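Oxidoreductase, Gfo/Idh/MocA family (PDB 1XEA) probably catalyses an NAD(P)-dependent oxidation or reduction of a substrate that is not established. Local coordinates at residues 170-175 against 296-301; 190-195 against 304-309; 199-204 against 210-215. All blocks are in the same frame, centred on the assembly; numbering follows the deposited sequence.

Contact 1: 170-175 against 296-301; sequences HPLDSV and HQLAEA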
loop_
_atom_site.group_PDB
_atom_site.type_symbol
_atom_site.label_atom_id
_atom_site.label_comp_id
_atom_site.label_asym_id
_atom_site.label_seq_id
_atom_site.Cartn_x
_atom_site.Cartn_y
_atom_site.Cartn_z
ATOM N N HIS A 170 -20.088 16.223 8.943
ATOM C CA HIS A 170 -19.239 16.183 7.774
ATOM C C HIS A 170 -19.562 14.938 6.961
ATOM O O HIS A 170 -20.062 15.032 5.844
ATOM C CB HIS A 170 -17.768 16.176 8.165
ATOM C CG HIS A 170 -17.162 17.538 8.251
ATOM N ND1 HIS A 170 -17.282 18.469 7.242
ATOM C CD2 HIS A 170 -16.436 18.134 9.226
ATOM C CE1 HIS A 170 -16.661 19.579 7.592
ATOM N NE2 HIS A 170 -16.138 19.404 8.794
ATOM N N PRO A 171 -19.294 13.743 7.512
ATOM C CA PRO A 171 -19.598 12.532 6.739
ATOM C C PRO A 171 -21.079 12.359 6.419
ATOM O O PRO A 171 -21.440 11.907 5.332
ATOM C CB PRO A 171 -19.058 11.411 7.627
ATOM C CG PRO A 171 -19.200 11.964 9.000
ATOM C CD PRO A 171 -18.742 13.395 8.834
ATOM N N LEU A 172 -21.928 12.736 7.369
ATOM C CA LEU A 172 -23.362 12.612 7.188
ATOM C C LEU A 172 -23.839 13.382 5.953
ATOM O O LEU A 172 -24.493 12.816 5.071
ATOM C CB LEU A 172 -24.099 13.115 8.428
ATOM C CG LEU A 172 -25.614 12.857 8.422
ATOM C CD1 LEU A 172 -25.876 11.357 8.536
ATOM C CD2 LEU A 172 -26.265 13.607 9.562
ATOM N N ASP A 173 -23.513 14.669 5.895
ATOM C CA ASP A 173 -23.903 15.501 4.766
ATOM C C ASP A 173 -23.283 15.017 3.462
ATOM O O ASP A 173 -23.962 14.920 2.436
ATOM C CB ASP A 173 -23.481 16.955 4.974
ATOM C CG ASP A 173 -23.671 17.797 3.713
ATOM O OD1 ASP A 173 -24.817 18.150 3.377
ATOM O OD2 ASP A 173 -22.674 18.097 3.034
ATOM N N SER A 174 -21.986 14.733 3.501
ATOM C CA SER A 174 -21.264 14.281 2.317
ATOM C C SER A 174 -21.911 13.086 1.643
ATOM O O SER A 174 -21.736 12.864 0.449
ATOM C CB SER A 174 -19.821 13.936 2.683
ATOM O OG SER A 174 -19.157 15.064 3.199
ATOM N N VAL A 175 -22.669 12.328 2.415
ATOM C CA VAL A 175 -23.320 11.144 1.909
ATOM C C VAL A 175 -24.791 11.381 1.624
ATOM O O VAL A 175 -25.407 10.633 0.874
ATOM C CB VAL A 175 -23.177 10.015 2.932
ATOM C CG1 VAL A 175 -23.972 8.824 2.505
ATOM C CG2 VAL A 175 -21.709 9.634 3.077
ATOM N N HIS A 296 -28.998 19.313 8.331
ATOM C CA HIS A 296 -29.090 19.829 9.677
ATOM C C HIS A 296 -30.336 19.266 10.341
ATOM O O HIS A 296 -30.339 19.015 11.540
ATOM C CB HIS A 296 -29.120 21.358 9.689
ATOM C CG HIS A 296 -27.816 21.988 9.312
ATOM N ND1 HIS A 296 -27.427 22.163 8.002
ATOM C CD2 HIS A 296 -26.806 22.468 10.073
ATOM C CE1 HIS A 296 -26.233 22.728 7.973
ATOM N NE2 HIS A 296 -25.834 22.923 9.216
ATOM N N GLN A 297 -31.395 19.047 9.576
ATOM C CA GLN A 297 -32.593 18.502 10.184
ATOM C C GLN A 297 -32.307 17.067 10.611
ATOM O O GLN A 297 -32.761 16.623 11.665
ATOM C CB GLN A 297 -33.770 18.569 9.206
ATOM C CG GLN A 297 -34.178 20.009 8.857
ATOM C CD GLN A 297 -35.299 20.091 7.820
ATOM O OE1 GLN A 297 -35.286 19.385 6.807
ATOM N NE2 GLN A 297 -36.261 20.975 8.061
ATOM N N LEU A 298 -31.534 16.349 9.798
ATOM C CA LEU A 298 -31.172 14.966 10.106
ATOM C C LEU A 298 -30.274 14.917 11.353
ATOM O O LEU A 298 -30.441 14.058 12.221
ATOM C CB LEU A 298 -30.428 14.338 8.929
ATOM C CG LEU A 298 -30.727 12.869 8.595
ATOM C CD1 LEU A 298 -29.503 12.304 7.908
ATOM C CD2 LEU A 298 -31.077 12.061 9.830
ATOM N N ALA A 299 -29.317 15.837 11.428
ATOM C CA ALA A 299 -28.423 15.893 12.568
ATOM C C ALA A 299 -29.250 16.098 13.834
ATOM O O ALA A 299 -28.985 15.485 14.868
ATOM C CB ALA A 299 -27.430 17.027 12.402
ATOM N N GLU A 300 -30.252 16.965 13.747
ATOM C CA GLU A 300 -31.126 17.239 14.881
ATOM C C GLU A 300 -31.775 15.942 15.332
ATOM O O GLU A 300 -31.703 15.573 16.507
ATOM C CB GLU A 300 -32.216 18.232 14.476
ATOM C CG GLU A 300 -32.072 19.603 15.117
ATOM C CD GLU A 300 -32.149 19.538 16.627
ATOM O OE1 GLU A 300 -33.151 18.997 17.146
ATOM O OE2 GLU A 300 -31.208 20.031 17.291
ATOM N N ALA A 301 -32.400 15.258 14.375
ATOM C CA ALA A 301 -33.083 13.996 14.615
ATOM C C ALA A 301 -32.163 12.996 15.289
ATOM O O ALA A 301 -32.532 12.360 16.276
ATOM C CB ALA A 301 -33.584 13.433 13.310
#
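L172 and L298 meet between two helices, and all of this small contact, 110 Å² in total, lies in that one pair and the alanine beside it. L172 holds CG anti to its own backbone N (chi1 -172°), which sends the isobutyl group across to the other helix. There CD1 of L298 sits against the whole branch end: it lies 3.8 Å from CD1 of L172 and 3.9 Å from CD2 of L172, so a single methyl of L298 abuts both methyls of its partner. The second foothold is smaller. CD2 of L172 comes within 4.2 Å of the backbone N of A299, and alanine suits this place because its short side chain lets a leucine approach the helix backbone. Here the backbones are closest, with CA of L172 8.1 Å from CA of A299. Beside the apolar patch, charges tie the same helices together again: buried D173 forms salt bridges with R291 of helix 286-311 and with R124, and E300 pairs with R161 of helix 160-175. The looser side is that of Q297 and E300, polar residues suited to their partly exposed places. The arrangement is plain helix-helix packing through leucine and alanine, joining helix 160-175, which lies against the mixed sheet, to helix 286-311 in a buried part of the fold.

Contact 2: 190-195 against 304-309; sequences YHMSEG and QQITQQ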
loop_
_atom_site.group_PDB
_atom_site.type_symbol
_atom_site.label_atom_id
_atom_site.label_comp_id
_atom_site.label_asym_id
_atom_site.label_seq_id
_atom_site.Cartn_x
_atom_site.Cartn_y
_atom_site.Cartn_z
ATOM N N TYR A 190 -24.930 3.293 17.522
ATOM C CA TYR A 190 -23.915 4.081 18.203
ATOM C C TYR A 190 -23.415 3.372 19.443
ATOM O O TYR A 190 -23.896 2.293 19.787
ATOM C CB TYR A 190 -24.461 5.470 18.554
ATOM C CG TYR A 190 -25.646 5.453 19.480
ATOM C CD1 TYR A 190 -25.472 5.288 20.852
ATOM C CD2 TYR A 190 -26.948 5.553 18.984
ATOM C CE1 TYR A 190 -26.557 5.217 21.709
ATOM C CE2 TYR A 190 -28.048 5.483 19.835
ATOM C CZ TYR A 190 -27.844 5.313 21.198
ATOM O OH TYR A 190 -28.917 5.225 22.057
ATOM N N HIS A 191 -22.425 3.975 20.089
ATOM C CA HIS A 191 -21.843 3.428 21.303
ATOM C C HIS A 191 -21.427 4.576 22.194
ATOM O O HIS A 191 -20.911 5.584 21.723
ATOM C CB HIS A 191 -20.616 2.579 20.988
ATOM C CG HIS A 191 -19.956 1.993 22.204
ATOM N ND1 HIS A 191 -20.571 1.056 23.008
ATOM C CD2 HIS A 191 -18.720 2.181 22.726
ATOM C CE1 HIS A 191 -19.742 0.688 23.968
ATOM N NE2 HIS A 191 -18.612 1.355 23.819
HETATM N N MSE A 192 -21.660 4.416 23.489
HETATM C CA MSE A 192 -21.307 5.434 24.459
HETATM C C MSE A 192 -20.171 4.911 25.331
HETATM O O MSE A 192 -20.311 3.881 25.984
HETATM C CB MSE A 192 -22.518 5.761 25.331
HETATM C CG MSE A 192 -23.751 6.213 24.575
HETATM SE SE MSE A 192 -23.653 8.046 23.919
HETATM C CE MSE A 192 -23.115 8.939 25.561
ATOM N N SER A 193 -19.036 5.599 25.324
ATOM C CA SER A 193 -17.921 5.189 26.166
ATOM C C SER A 193 -17.960 6.117 27.369
ATOM O O SER A 193 -18.016 7.338 27.216
ATOM C CB SER A 193 -16.588 5.326 25.442
ATOM O OG SER A 193 -15.524 4.971 26.309
ATOM N N GLU A 194 -17.908 5.528 28.561
ATOM C CA GLU A 194 -18.001 6.289 29.797
ATOM C C GLU A 194 -19.296 7.076 29.656
ATOM O O GLU A 194 -20.371 6.494 29.531
ATOM C CB GLU A 194 -16.817 7.248 29.958
ATOM C CG GLU A 194 -16.152 7.153 31.317
ATOM C CD GLU A 194 -15.123 6.040 31.379
ATOM O OE1 GLU A 194 -13.998 6.255 30.883
ATOM O OE2 GLU A 194 -15.430 4.950 31.907
ATOM N N GLY A 195 -19.194 8.400 29.630
ATOM C CA GLY A 195 -20.390 9.210 29.498
ATOM C C GLY A 195 -20.478 9.989 28.202
ATOM O O GLY A 195 -21.309 10.889 28.069
ATOM N N GLN A 304 -31.459 13.851 19.040
ATOM C CA GLN A 304 -32.592 13.570 19.896
ATOM C C GLN A 304 -32.777 12.097 20.191
ATOM O O GLN A 304 -32.763 11.701 21.352
ATOM C CB GLN A 304 -33.860 14.151 19.291
ATOM C CG GLN A 304 -33.949 15.644 19.540
ATOM C CD GLN A 304 -35.160 16.266 18.900
ATOM O OE1 GLN A 304 -36.288 15.842 19.140
ATOM N NE2 GLN A 304 -34.938 17.283 18.080
ATOM N N GLN A 305 -32.939 11.276 19.161
ATOM C CA GLN A 305 -33.126 9.861 19.410
ATOM C C GLN A 305 -32.053 9.283 20.343
ATOM O O GLN A 305 -32.342 8.389 21.139
ATOM C CB GLN A 305 -33.163 9.085 18.096
ATOM C CG GLN A 305 -33.589 7.643 18.287
ATOM C CD GLN A 305 -33.754 6.896 16.971
ATOM O OE1 GLN A 305 -32.840 6.862 16.147
ATOM N NE2 GLN A 305 -34.922 6.284 16.772
ATOM N N ILE A 306 -30.823 9.792 20.262
ATOM C CA ILE A 306 -29.735 9.300 21.119
ATOM C C ILE A 306 -29.913 9.806 22.553
ATOM O O ILE A 306 -30.033 9.014 23.485
ATOM C CB ILE A 306 -28.329 9.748 20.598
ATOM C CG1 ILE A 306 -28.073 9.207 19.192
ATOM C CG2 ILE A 306 -27.238 9.215 21.507
ATOM C CD1 ILE A 306 -26.784 9.721 18.560
ATOM N N THR A 307 -29.922 11.126 22.723
ATOM C CA THR A 307 -30.093 11.731 24.039
ATOM C C THR A 307 -31.245 11.058 24.778
ATOM O O THR A 307 -31.135 10.757 25.964
ATOM C CB THR A 307 -30.389 13.235 23.919
ATOM O OG1 THR A 307 -29.277 13.894 23.305
ATOM C CG2 THR A 307 -30.638 13.840 25.285
ATOM N N GLN A 308 -32.345 10.824 24.067
ATOM C CA GLN A 308 -33.516 10.172 24.641
ATOM C C GLN A 308 -33.179 8.748 25.048
ATOM O O GLN A 308 -33.194 8.407 26.229
ATOM C CB GLN A 308 -34.656 10.119 23.626
ATOM C CG GLN A 308 -35.848 9.302 24.109
ATOM C CD GLN A 308 -36.453 8.421 23.021
ATOM O OE1 GLN A 308 -35.762 7.591 22.421
ATOM N NE2 GLN A 308 -37.752 8.588 22.775
ATOM N N GLN A 309 -32.877 7.920 24.054
ATOM C CA GLN A 309 -32.545 6.519 24.282
ATOM C C GLN A 309 -31.503 6.297 25.371
ATOM O O GLN A 309 -31.469 5.239 25.995
ATOM C CB GLN A 309 -32.080 5.876 22.978
ATOM C CG GLN A 309 -33.217 5.388 22.116
ATOM C CD GLN A 309 -32.760 4.930 20.746
ATOM O OE1 GLN A 309 -31.659 4.390 20.584
ATOM N NE2 GLN A 309 -33.616 5.129 19.749
#
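The aromatic ring of Y190 lies against I306, which covers one of its faces. CG2 of I306 stands 4.0 Å from the ring centroid of Y190, only 13° off the normal, a CH-pi contact displaced somewhat toward the rim near CZ and CE1. The other branch of the isoleucine serves the neighbouring side of the ring, with CG1 of I306 3.8 Å from CE2 of Y190. This division of labour follows from the isoleucine torsion: CG2 is anti to the backbone N and CG1 anti to the carbonyl carbon, so a beta-branched residue offers two carbons to one flat surface. Y190 takes the less common rotamer with CG between its backbone N and carbonyl carbon (chi1 61°), from which the ring reaches out to the helix. Its hydroxyl then arrives beside Q309, where Y190 OH donates to OE1 of Q309 at 3.2 Å. The donor stands tilted 31° from the carbonyl plane of the amide. Tyrosine suits this border because its ring packs on the buried I306 while its hydroxyl meets a partly exposed glutamine. The selenomethionine M192, two residues along the same strand, adds a looser touch, SE of M192 to CG2 of I306 at 4.5 Å. I306 also packs on L200 and I160. The contact is a strand-on-helix packing, with helix 286-311 laid obliquely over 186-193, the strand that is outermost within this chain at one end of the mixed sheet.

Contact 3: 199-204 against 210-215; sequences RLDVQW and LLHASM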
loop_
_atom_site.group_PDB
_atom_site.type_symbol
_atom_site.label_atom_id
_atom_site.label_comp_id
_atom_site.label_asym_id
_atom_site.label_seq_id
_atom_site.Cartn_x
_atom_site.Cartn_y
_atom_site.Cartn_z
ATOM N N ARG A 199 -18.693 6.205 19.038
ATOM C CA ARG A 199 -18.888 6.020 17.602
ATOM C C ARG A 199 -20.361 6.089 17.215
ATOM O O ARG A 199 -21.230 5.646 17.966
ATOM C CB ARG A 199 -18.320 4.686 17.125
ATOM C CG ARG A 199 -19.203 3.541 17.480
ATOM C CD ARG A 199 -19.023 2.352 16.588
ATOM N NE ARG A 199 -20.007 1.351 16.978
ATOM C CZ ARG A 199 -21.308 1.438 16.714
ATOM N NH1 ARG A 199 -21.791 2.472 16.042
ATOM N NH2 ARG A 199 -22.144 0.507 17.152
ATOM N N LEU A 200 -20.622 6.632 16.028
ATOM C CA LEU A 200 -21.978 6.800 15.496
ATOM C C LEU A 200 -22.021 6.264 14.069
ATOM O O LEU A 200 -21.125 6.540 13.272
ATOM C CB LEU A 200 -22.347 8.287 15.500
ATOM C CG LEU A 200 -23.759 8.686 15.104
ATOM C CD1 LEU A 200 -24.755 8.094 16.085
ATOM C CD2 LEU A 200 -23.867 10.196 15.080
ATOM N N ASP A 201 -23.056 5.499 13.746
ATOM C CA ASP A 201 -23.187 4.932 12.409
ATOM C C ASP A 201 -24.593 5.055 11.856
ATOM O O ASP A 201 -25.506 4.346 12.285
ATOM C CB ASP A 201 -22.774 3.461 12.412
ATOM C CG ASP A 201 -21.285 3.272 12.636
ATOM O OD1 ASP A 201 -20.488 3.867 11.882
ATOM O OD2 ASP A 201 -20.904 2.524 13.562
ATOM N N VAL A 202 -24.758 5.954 10.893
ATOM C CA VAL A 202 -26.050 6.177 10.268
ATOM C C VAL A 202 -26.026 5.657 8.845
ATOM O O VAL A 202 -25.181 6.041 8.040
ATOM C CB VAL A 202 -26.413 7.664 10.247
ATOM C CG1 VAL A 202 -27.701 7.869 9.464
ATOM C CG2 VAL A 202 -26.564 8.175 11.666
ATOM N N GLN A 203 -26.981 4.791 8.541
ATOM C CA GLN A 203 -27.071 4.180 7.228
ATOM C C GLN A 203 -28.527 3.995 6.787
ATOM O O GLN A 203 -29.368 3.555 7.569
ATOM C CB GLN A 203 -26.340 2.833 7.277
ATOM C CG GLN A 203 -26.927 1.757 6.397
ATOM C CD GLN A 203 -26.107 0.479 6.390
ATOM O OE1 GLN A 203 -26.582 -0.560 5.934
ATOM N NE2 GLN A 203 -24.868 0.550 6.884
ATOM N N TRP A 204 -28.819 4.337 5.536
ATOM C CA TRP A 204 -30.165 4.177 4.996
ATOM C C TRP A 204 -30.094 3.928 3.494
ATOM O O TRP A 204 -29.055 4.142 2.864
ATOM C CB TRP A 204 -31.002 5.421 5.258
ATOM C CG TRP A 204 -30.589 6.603 4.460
ATOM C CD1 TRP A 204 -31.159 7.058 3.301
ATOM C CD2 TRP A 204 -29.571 7.544 4.806
ATOM N NE1 TRP A 204 -30.558 8.234 2.909
ATOM C CE2 TRP A 204 -29.578 8.550 3.811
ATOM C CE3 TRP A 204 -28.641 7.621 5.853
ATOM C CZ2 TRP A 204 -28.711 9.647 3.855
ATOM C CZ3 TRP A 204 -27.777 8.704 5.897
ATOM C CH2 TRP A 204 -27.813 9.701 4.896
ATOM N N LEU A 210 -27.270 2.802 -1.438
ATOM C CA LEU A 210 -27.155 2.666 -0.003
ATOM C C LEU A 210 -26.142 3.691 0.488
ATOM O O LEU A 210 -24.972 3.663 0.091
ATOM C CB LEU A 210 -26.713 1.252 0.360
ATOM C CG LEU A 210 -26.435 0.973 1.846
ATOM C CD1 LEU A 210 -27.719 0.926 2.660
ATOM C CD2 LEU A 210 -25.700 -0.353 1.949
ATOM N N LEU A 211 -26.613 4.605 1.335
ATOM C CA LEU A 211 -25.792 5.676 1.902
ATOM C C LEU A 211 -25.354 5.301 3.314
ATOM O O LEU A 211 -26.110 4.676 4.055
ATOM C CB LEU A 211 -26.594 6.979 1.902
ATOM C CG LEU A 211 -27.132 7.332 0.513
ATOM C CD1 LEU A 211 -27.817 8.689 0.512
ATOM C CD2 LEU A 211 -25.976 7.337 -0.461
ATOM N N HIS A 212 -24.136 5.678 3.689
ATOM C CA HIS A 212 -23.621 5.320 5.009
ATOM C C HIS A 212 -22.588 6.298 5.554
ATOM O O HIS A 212 -21.564 6.560 4.917
ATOM C CB HIS A 212 -23.012 3.914 4.948
ATOM C CG HIS A 212 -22.556 3.378 6.274
ATOM N ND1 HIS A 212 -21.891 2.175 6.398
ATOM C CD2 HIS A 212 -22.677 3.869 7.531
ATOM C CE1 HIS A 212 -21.624 1.949 7.673
ATOM N NE2 HIS A 212 -22.091 2.962 8.380
ATOM N N ALA A 213 -22.865 6.828 6.742
ATOM C CA ALA A 213 -21.964 7.764 7.409
ATOM C C ALA A 213 -21.496 7.064 8.674
ATOM O O ALA A 213 -22.303 6.638 9.490
ATOM C CB ALA A 213 -22.688 9.058 7.747
ATOM N N SER A 214 -20.184 6.963 8.828
ATOM C CA SER A 214 -19.590 6.267 9.949
ATOM C C SER A 214 -18.502 7.117 10.617
ATOM O O SER A 214 -17.619 7.670 9.954
ATOM C CB SER A 214 -19.025 4.948 9.416
ATOM O OG SER A 214 -18.238 4.249 10.346
HETATM N N MSE A 215 -18.576 7.231 11.938
HETATM C CA MSE A 215 -17.584 7.995 12.672
HETATM C C MSE A 215 -17.272 7.334 13.993
HETATM O O MSE A 215 -18.129 7.254 14.872
HETATM C CB MSE A 215 -18.081 9.408 12.936
HETATM C CG MSE A 215 -17.155 10.219 13.824
HETATM SE SE MSE A 215 -17.628 12.098 13.855
HETATM C CE MSE A 215 -16.815 12.616 12.179
#
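V202 and A213 exchange backbone bonds in both directions, A213 N to V202 O at 2.8 Å. L200 with M215 and W204 with L211 are the other hydrogen-bonded pairs; D201 with S214 and Q203 with H212 are the non-hydrogen-bonded pairs between them. On the face of D201, Q203, H212 and S214, the serine hydroxyl donates to OD1 of D201 at 2.8 Å, meeting it nearly head-on. OD2 of D201 forms a salt bridge with NH1 of R199, at 2.6 Å; aspartate suits the place because its two oxygens can take a hydroxyl and a guanidinium at once, which fixes its rotation. Farther along, Q203 lies over one face of the H212 ring, its CB 4.2 Å from the ring centroid. The opposite face is apolar. W204 (chi1 70°) places its indole so that CB of L211 sits over one face, a CH-pi contact 4.0 Å from the centroid of the six-membered ring of W204. In the next shell, W204 NE1 donates to the hydroxyl of S178. L200, L211 and M215 pack on helix 160-175, and A213 is small where P171 and L172 of that helix press on its CB. The polar face approaches the second subunit: R199 and D201 pack on L210 of that chain. This is an antiparallel beta hairpin within the mixed sheet, consistent with the C-terminal domain of Gfo/Idh/MocA oxidoreductases.

Following the chain from the N-terminal Rossmann-type region, helix 160-175 comes first, then strands 186-193, 196-206 and 209-216, and last helix 286-311. Contact 3 closes the shortest loop, the hairpin turn. Its whole span falls within those of contacts 1 and 2, whose longer loops both end on helix 286-311. Contacts 1 and 2 cross, since 190-195 lies between the two segments of contact 1 and 304-309 comes after both. Their centres lie about 17 Å apart, and both use that helix. V175 touches L211, and Y190 touches L200, so the final helix, helix 160-175 and the sheet form one packed unit, with contacts 2 and 3 both reaching the second subunit.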